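Local coordinates for protein IAA acetyltransferase (Bacillus cereus ATCC 14579, PDB 1Y9K) that probably transfers an acetyl group from acetyl-CoA to an amino group of a substrate, at residues V87-A90 / K91-M95; N104-V107 / S108-A111. All coordinates share one frame; numbering follows the deposited sequence.

Both contacts are local, and together they illustrate how a helix is closed and how one is opened. Contact 1 (87-95) finishes helix 78-92 with a Schellman turn; contact 2 (104-111) leads from the end of strand 97-103 into helix 107-115. They follow in series along the chain, joined by strand 97-103. Their centres lie 24 Å apart and their nearest atoms about 12 Å, so they do not touch. In GNAT enzymes the loop before the first of these helices typically holds the acetyl-CoA pyrophosphate; contact 1 is at the far end of that helix, whereas contact 2 occupies the region after the strand that in relatives usually flanks the cofactor.

Contact 1 (V87-A90 / K91-M95); sequences VETA and KGYGM
K91 reaches back along the outside of the helix to E88, its neighbour three residues earlier, and the two exposed side chains close a salt bridge of 2.9 Å between K91 NZ and E88 OE2. The ammonium group approaches the syn lone pair of OE2. The two chains get there differently: the lysine is extended beyond CG, while the glutamate folds at chi2 (-44°), which brings its carboxylate round to the amine. On the way K91 runs alongside V87, with V87 CG1 3.9 Å from K91 CE, so that the aliphatic part of the lysine has a hydrophobic neighbour.

T89 and Y93 form a second pair, one turn apart and pointing the same way. Because T89 CG2 is anti to its own backbone N, it lies at the edge of the Y93 ring and in its plane, 3.7 Å from Y93 CE1; T89 O is nearer still, 3.1 Å from Y93 CD1. The hydroxyl of T89 turns elsewhere, to H85 O and Y52 OH.

The helix then ends in a Schellman motif. M95 N donates to A90 O at 3.1 Å and G94 N to K91 O at 2.8 Å, while G94 takes a positive phi of 86°, which glycine adopts without strain, having no CB to press on the carbonyl of Y93. M95, a selenomethionine, lays CB 3.3 Å from A90 O before its bent chain leads off.

This closing turn belongs to the beta-alpha-beta unit of strand 61-69, helix 78-92 and strand 97-103. A90 and M95 rest on M62 of strand 61-69, Y93 meets L38 and Y40 of strand 38-43, and L153 near the C-terminus touches V87, A90, K91 and M95.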
# COMPACT_ATOMS: atom_id res chain seq x y z
N VAL A 87 9.35 1.15 4.95
CA VAL A 87 10.70 0.60 4.81
C VAL A 87 11.40 0.54 6.18
O VAL A 87 11.95 -0.50 6.56
CB VAL A 87 11.57 1.42 3.79
CG1 VAL A 87 13.04 0.98 3.82
CG2 VAL A 87 11.00 1.32 2.37
N GLU A 88 11.38 1.67 6.90
CA GLU A 88 12.00 1.77 8.22
C GLU A 88 11.35 0.85 9.25
O GLU A 88 12.04 0.24 10.07
CB GLU A 88 12.02 3.22 8.73
CG GLU A 88 13.05 4.11 8.02
CD GLU A 88 14.40 3.41 7.84
OE1 GLU A 88 15.07 3.14 8.86
OE2 GLU A 88 14.79 3.14 6.67
N THR A 89 10.03 0.74 9.20
CA THR A 89 9.30 -0.15 10.10
C THR A 89 9.68 -1.61 9.84
O THR A 89 9.84 -2.39 10.77
CB THR A 89 7.79 0.07 9.94
OG1 THR A 89 7.50 1.43 10.25
CG2 THR A 89 7.00 -0.85 10.86
N ALA A 90 9.84 -1.95 8.56
CA ALA A 90 10.17 -3.29 8.12
C ALA A 90 11.58 -3.74 8.50
O ALA A 90 11.79 -4.89 8.88
CB ALA A 90 9.93 -3.43 6.60
N LYS A 91 12.55 -2.82 8.37
CA LYS A 91 13.90 -3.05 8.88
C LYS A 91 13.84 -3.31 10.38
O LYS A 91 14.39 -4.30 10.87
CB LYS A 91 14.81 -1.85 8.62
CG LYS A 91 15.18 -1.63 7.16
CD LYS A 91 15.90 -0.31 6.99
CE LYS A 91 16.38 -0.12 5.54
NZ LYS A 91 16.60 1.33 5.21
N GLY A 92 13.15 -2.42 11.09
CA GLY A 92 12.93 -2.52 12.53
C GLY A 92 12.47 -3.89 13.00
O GLY A 92 12.92 -4.36 14.05
N TYR A 93 11.60 -4.53 12.22
CA TYR A 93 11.10 -5.87 12.55
C TYR A 93 12.05 -7.02 12.18
O TYR A 93 11.75 -8.19 12.41
CB TYR A 93 9.70 -6.09 11.96
CG TYR A 93 8.61 -5.47 12.83
CD1 TYR A 93 8.00 -4.27 12.46
CD2 TYR A 93 8.22 -6.07 14.04
CE1 TYR A 93 7.02 -3.69 13.26
CE2 TYR A 93 7.24 -5.49 14.85
CZ TYR A 93 6.64 -4.30 14.45
OH TYR A 93 5.67 -3.72 15.23
N GLY A 94 13.20 -6.68 11.60
CA GLY A 94 14.21 -7.67 11.24
C GLY A 94 14.01 -8.30 9.88
O GLY A 94 14.64 -9.32 9.56
N MSE A 95 13.13 -7.72 9.06
CA MSE A 95 12.91 -8.20 7.69
C MSE A 95 14.06 -7.85 6.75
O MSE A 95 14.75 -6.83 6.93
CB MSE A 95 11.58 -7.67 7.11
CG MSE A 95 10.35 -7.87 8.01
SE MSE A 95 9.77 -9.56 8.18
CE MSE A 95 10.47 -10.01 9.75

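Contact 2 (N104-V107 / S108-A111); sequences NSSV and SQLA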
# COMPACT_ATOMS: atom_id res chain seq x y z
N ASN A 104 -1.53 -2.81 -13.21
CA ASN A 104 -0.80 -2.46 -14.43
C ASN A 104 -1.09 -1.02 -14.87
O ASN A 104 -0.25 -0.35 -15.47
CB ASN A 104 -1.11 -3.45 -15.55
CG ASN A 104 -2.61 -3.56 -15.86
OD1 ASN A 104 -3.36 -4.18 -15.13
ND2 ASN A 104 -3.03 -2.97 -16.98
N SER A 105 -2.30 -0.57 -14.55
CA SER A 105 -2.77 0.76 -14.86
C SER A 105 -2.25 1.82 -13.89
O SER A 105 -2.35 3.01 -14.18
CB SER A 105 -4.30 0.76 -14.89
OG SER A 105 -4.83 0.41 -13.63
N SER A 106 -1.72 1.41 -12.73
CA SER A 106 -1.31 2.37 -11.69
C SER A 106 0.09 2.90 -11.95
O SER A 106 1.01 2.71 -11.14
CB SER A 106 -1.39 1.75 -10.30
OG SER A 106 -2.65 1.18 -10.08
N VAL A 107 0.24 3.59 -13.08
CA VAL A 107 1.56 3.97 -13.59
C VAL A 107 2.28 5.00 -12.71
O VAL A 107 3.50 4.94 -12.57
CB VAL A 107 1.48 4.45 -15.06
CG1 VAL A 107 2.84 4.91 -15.53
CG2 VAL A 107 0.98 3.32 -15.95
N SER A 108 1.52 5.91 -12.11
CA SER A 108 2.08 6.89 -11.18
C SER A 108 2.63 6.22 -9.90
O SER A 108 3.65 6.66 -9.36
CB SER A 108 1.05 7.98 -10.84
OG SER A 108 1.23 8.44 -9.50
N GLN A 109 1.96 5.18 -9.43
CA GLN A 109 2.48 4.37 -8.32
C GLN A 109 3.71 3.56 -8.73
O GLN A 109 4.67 3.47 -7.96
CB GLN A 109 1.41 3.43 -7.75
CG GLN A 109 0.15 4.15 -7.31
CD GLN A 109 -0.66 3.37 -6.30
OE1 GLN A 109 -1.20 3.95 -5.35
NE2 GLN A 109 -0.74 2.05 -6.48
N LEU A 110 3.68 2.99 -9.93
CA LEU A 110 4.85 2.31 -10.50
C LEU A 110 6.12 3.18 -10.51
O LEU A 110 7.19 2.71 -10.13
CB LEU A 110 4.57 1.79 -11.92
CG LEU A 110 3.63 0.59 -12.11
CD1 LEU A 110 3.43 0.31 -13.61
CD2 LEU A 110 4.15 -0.63 -11.39
N ALA A 111 5.99 4.44 -10.94
CA ALA A 111 7.11 5.39 -10.89
C ALA A 111 7.54 5.69 -9.45
O ALA A 111 8.74 5.66 -9.14
CB ALA A 111 6.76 6.70 -11.62
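L110 folds back over the residues that start its own helix. Its CB sits 3.4 Å from V107 O, and CG, placed anti to the carbonyl carbon of L110 (chi1 -71°), comes within 3.5 Å of S106 O. From there the CD1 branch lies by the preceding loop, 4.1 Å from V107 CA and 4.2 Å from N104 O. Beyond the two segments the side chain touches I147 of strand 141-152.

S106 holds the N-cap position of helix 107-115 and is also the centre of an inverse gamma turn (V107 N to S105 O, weak), the bend that brings the loop after strand 97-103 into the helix in this GNAT domain. Its hydroxyl makes no capping bond and is hydrogen-bonded instead to E138 OE1. The backbone carbonyl does the helical work: S106 O accepts L110 N at 2.9 Å, with the donor in the carbonyl plane, and V107 O takes A111 N at 3.0 Å.

On another side of the turn Q109 extends past S106, its NE2 3.9 Å from S106 CB and weakly hydrogen-bonded to T102 OG1. At the loop's start, the side-chain amide of N104 is held by backbone atoms: OD1 by the N-H groups of R144 and D145, ND2 by V142 O.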